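PDB 1UZ5: 402AA LONG hypothetical molybdopterin biosynthesis MOEA protein from Pyrococcus horikoshii, which probably catalyses the insertion of molybdate into adenylyl-molybdopterin, releasing AMP and yielding Mo-molybdopterin in the synthesis of the molybdenum cofactor. Local coordinates for residues Q17-S22 / G294-G299. Residues are numbered along the deposited sequence; the frame is centred on the assembly and turned at random.
Sequences QSFKIS and GKPVFG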
ATOM      1  N   GLN A  17       6.456  -7.142  18.590  1.00 38.77           N
ATOM      2  CA  GLN A  17       7.544  -6.405  17.961  1.00 47.77           C
ATOM      3  C   GLN A  17       8.801  -7.262  17.961  1.00 47.89           C
ATOM      4  O   GLN A  17       9.626  -7.166  17.054  1.00 55.70           O
ATOM      5  CB  GLN A  17       7.813  -5.104  18.716  1.00 43.59           C
ATOM      6  CG  GLN A  17       6.636  -4.148  18.739  1.00 59.75           C
ATOM      7  CD  GLN A  17       6.940  -2.872  19.496  1.00 66.53           C
ATOM      8  OE1 GLN A  17       7.868  -2.142  19.152  1.00 75.74           O
ATOM      9  NE2 GLN A  17       6.156  -2.595  20.532  1.00 74.01           N
ATOM     10  N   SER A  18       8.940  -8.110  18.977  1.00 43.99           N
ATOM     11  CA  SER A  18      10.110  -8.977  19.075  1.00 43.50           C
ATOM     12  C   SER A  18      10.077 -10.036  17.986  1.00 43.53           C
ATOM     13  O   SER A  18      11.104 -10.637  17.667  1.00 47.44           O
ATOM     14  CB  SER A  18      10.172  -9.660  20.446  1.00 47.60           C
ATOM     15  OG  SER A  18       9.411 -10.855  20.462  1.00 52.76           O
ATOM     16  N   PHE A  19       8.896 -10.280  17.423  1.00 42.55           N
ATOM     17  CA  PHE A  19       8.777 -11.267  16.355  1.00 43.77           C
ATOM     18  C   PHE A  19       9.237 -10.625  15.060  1.00 47.53           C
ATOM     19  O   PHE A  19       9.174  -9.406  14.901  1.00 44.22           O
ATOM     20  CB  PHE A  19       7.329 -11.738  16.169  1.00 46.38           C
ATOM     21  CG  PHE A  19       6.738 -12.410  17.373  1.00 52.64           C
ATOM     22  CD1 PHE A  19       7.530 -13.173  18.227  1.00 50.10           C
ATOM     23  CD2 PHE A  19       5.376 -12.302  17.638  1.00 45.47           C
ATOM     24  CE1 PHE A  19       6.974 -13.819  19.331  1.00 49.47           C
ATOM     25  CE2 PHE A  19       4.808 -12.945  18.738  1.00 43.07           C
ATOM     26  CZ  PHE A  19       5.611 -13.706  19.586  1.00 42.73           C
ATOM     27  N   LYS A  20       9.695 -11.445  14.129  1.00 47.42           N
ATOM     28  CA  LYS A  20      10.138 -10.922  12.856  1.00 53.57           C
ATOM     29  C   LYS A  20       9.837 -11.928  11.764  1.00 48.82           C
ATOM     30  O   LYS A  20      10.316 -13.060  11.796  1.00 49.83           O
ATOM     31  CB  LYS A  20      11.637 -10.615  12.899  1.00 61.04           C
ATOM     32  CG  LYS A  20      12.122  -9.745  11.752  1.00 71.16           C
ATOM     33  CD  LYS A  20      13.566  -9.318  11.967  1.00 82.46           C
ATOM     34  CE  LYS A  20      14.023  -8.332  10.903  1.00 84.52           C
ATOM     35  NZ  LYS A  20      15.411  -7.854  11.160  1.00 87.27           N
ATOM     36  N   ILE A  21       9.015 -11.512  10.811  1.00 49.78           N
ATOM     37  CA  ILE A  21       8.660 -12.363   9.691  1.00 53.20           C
ATOM     38  C   ILE A  21       9.439 -11.859   8.485  1.00 49.35           C
ATOM     39  O   ILE A  21       9.496 -10.656   8.233  1.00 52.03           O
ATOM     40  CB  ILE A  21       7.152 -12.277   9.356  1.00 54.67           C
ATOM     41  CG1 ILE A  21       6.311 -12.662  10.577  1.00 56.81           C
ATOM     42  CG2 ILE A  21       6.833 -13.185   8.175  1.00 54.51           C
ATOM     43  CD1 ILE A  21       6.504 -14.088  11.036  1.00 56.84           C
ATOM     44  N   SER A  22      10.057 -12.778   7.757  1.00 52.84           N
ATOM     45  CA  SER A  22      10.804 -12.422   6.557  1.00 51.82           C
ATOM     46  C   SER A  22      10.264 -13.310   5.455  1.00 45.11           C
ATOM     47  O   SER A  22      10.747 -14.419   5.243  1.00 44.67           O
ATOM     48  CB  SER A  22      12.303 -12.660   6.753  1.00 56.81           C
ATOM     49  OG  SER A  22      12.848 -11.698   7.641  1.00 59.15           O
ATOM     50  N   GLY A 294       9.407 -21.499  15.807  1.00 41.55           N
ATOM     51  CA  GLY A 294       9.783 -20.174  15.347  1.00 46.64           C
ATOM     52  C   GLY A 294       8.698 -19.328  14.710  1.00 42.59           C
ATOM     53  O   GLY A 294       8.955 -18.192  14.313  1.00 50.48           O
ATOM     54  N   LYS A 295       7.482 -19.851  14.620  1.00 43.82           N
ATOM     55  CA  LYS A 295       6.396 -19.099  14.001  1.00 37.52           C
ATOM     56  C   LYS A 295       5.399 -18.526  15.002  1.00 38.79           C
ATOM     57  O   LYS A 295       4.918 -19.231  15.886  1.00 41.19           O
ATOM     58  CB  LYS A 295       5.678 -19.994  12.992  1.00 37.43           C
ATOM     59  CG  LYS A 295       6.636 -20.567  11.962  1.00 40.84           C
ATOM     60  CD  LYS A 295       5.950 -21.471  10.972  1.00 47.87           C
ATOM     61  CE  LYS A 295       6.941 -21.956   9.933  1.00 34.33           C
ATOM     62  NZ  LYS A 295       6.296 -22.854   8.952  1.00 39.60           N
ATOM     63  N   PRO A 296       5.093 -17.223  14.885  1.00 34.46           N
ATOM     64  CA  PRO A 296       4.142 -16.581  15.796  1.00 30.96           C
ATOM     65  C   PRO A 296       2.766 -17.240  15.694  1.00 37.98           C
ATOM     66  O   PRO A 296       2.328 -17.625  14.608  1.00 34.12           O
ATOM     67  CB  PRO A 296       4.118 -15.132  15.311  1.00 34.87           C
ATOM     68  CG  PRO A 296       5.501 -14.939  14.749  1.00 32.75           C
ATOM     69  CD  PRO A 296       5.710 -16.230  13.988  1.00 34.57           C
ATOM     70  N   VAL A 297       2.099 -17.385  16.832  1.00 37.54           N
ATOM     71  CA  VAL A 297       0.769 -17.982  16.879  1.00 30.73           C
ATOM     72  C   VAL A 297      -0.100 -17.065  17.726  1.00 30.87           C
ATOM     73  O   VAL A 297       0.306 -16.636  18.807  1.00 32.22           O
ATOM     74  CB  VAL A 297       0.795 -19.382  17.524  1.00 38.58           C
ATOM     75  CG1 VAL A 297      -0.595 -20.023  17.447  1.00 30.68           C
ATOM     76  CG2 VAL A 297       1.818 -20.250  16.825  1.00 33.85           C
ATOM     77  N   PHE A 298      -1.289 -16.757  17.223  1.00 33.57           N
ATOM     78  CA  PHE A 298      -2.221 -15.882  17.922  1.00 31.34           C
ATOM     79  C   PHE A 298      -3.540 -16.605  18.185  1.00 29.89           C
ATOM     80  O   PHE A 298      -4.052 -17.318  17.322  1.00 30.58           O
ATOM     81  CB  PHE A 298      -2.507 -14.627  17.086  1.00 20.14           C
ATOM     82  CG  PHE A 298      -1.331 -13.701  16.944  1.00 35.16           C
ATOM     83  CD1 PHE A 298      -1.154 -12.638  17.825  1.00 31.70           C
ATOM     84  CD2 PHE A 298      -0.414 -13.878  15.914  1.00 30.55           C
ATOM     85  CE1 PHE A 298      -0.081 -11.755  17.680  1.00 35.08           C
ATOM     86  CE2 PHE A 298       0.664 -13.001  15.757  1.00 35.14           C
ATOM     87  CZ  PHE A 298       0.829 -11.938  16.641  1.00 32.09           C
ATOM     88  N   GLY A 299      -4.069 -16.420  19.391  1.00 36.76           N
ATOM     89  CA  GLY A 299      -5.345 -17.013  19.759  1.00 31.01           C
ATOM     90  C   GLY A 299      -6.233 -15.820  20.052  1.00 30.99           C
ATOM     91  O   GLY A 299      -6.061 -15.156  21.074  1.00 32.92           O
TER
HETATM   92  O   HOH W   1       9.188 -15.966  12.554  1.00 54.29           O
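F19 and P296 are the nearest pair by CA position, their CA atoms 7.1 Å apart, where the extended chain leaving helix 9-18 passes the start of strand 295-300; no direct hydrogen bond joins the two segments. P296 is the shared partner of both side chains that reach across. Its CG lies over one face of the F19 ring, 4.2 Å from the ring centroid and 28° off the normal, which meets the geometry of a CH-pi contact. The approach is off-centre: P296 CG comes within 3.8 Å of F19 CG, while P296 CB sits 3.9 Å from F19 CD2, so the pyrrolidine covers the root and one flank of the ring. With CG anti to its own carbonyl carbon (chi1 -61°), F19 turns the ring to the strand. I21 meets another part of the same proline, its terminal CD1 lying 3.7 Å from P296 CD. The polar link is indirect: one water donates to the carbonyl oxygens of K20 and G294, at 2.8 Å from G294 O and a longer 3.2 Å from K20 O. F19 also rests on I289 and V291 of the adjacent strand 288-292, and I21 on V249 of strand 249-253. Replacing F19 by an alanine is likely to leave P296 CG without its aromatic face and to open a gap beside I289 and V291. Strand 295-300 belongs to the mixed sheet of the probable molybdopterin-binding domain, so the contact packs a segment of the MoeA N-terminal region against that sheet. Only 176 Å² is buried between the segments, and the chemistry implies a small apolar seam centred on one proline, made of van der Waals and CH-pi contacts and supplemented by a single bridging water.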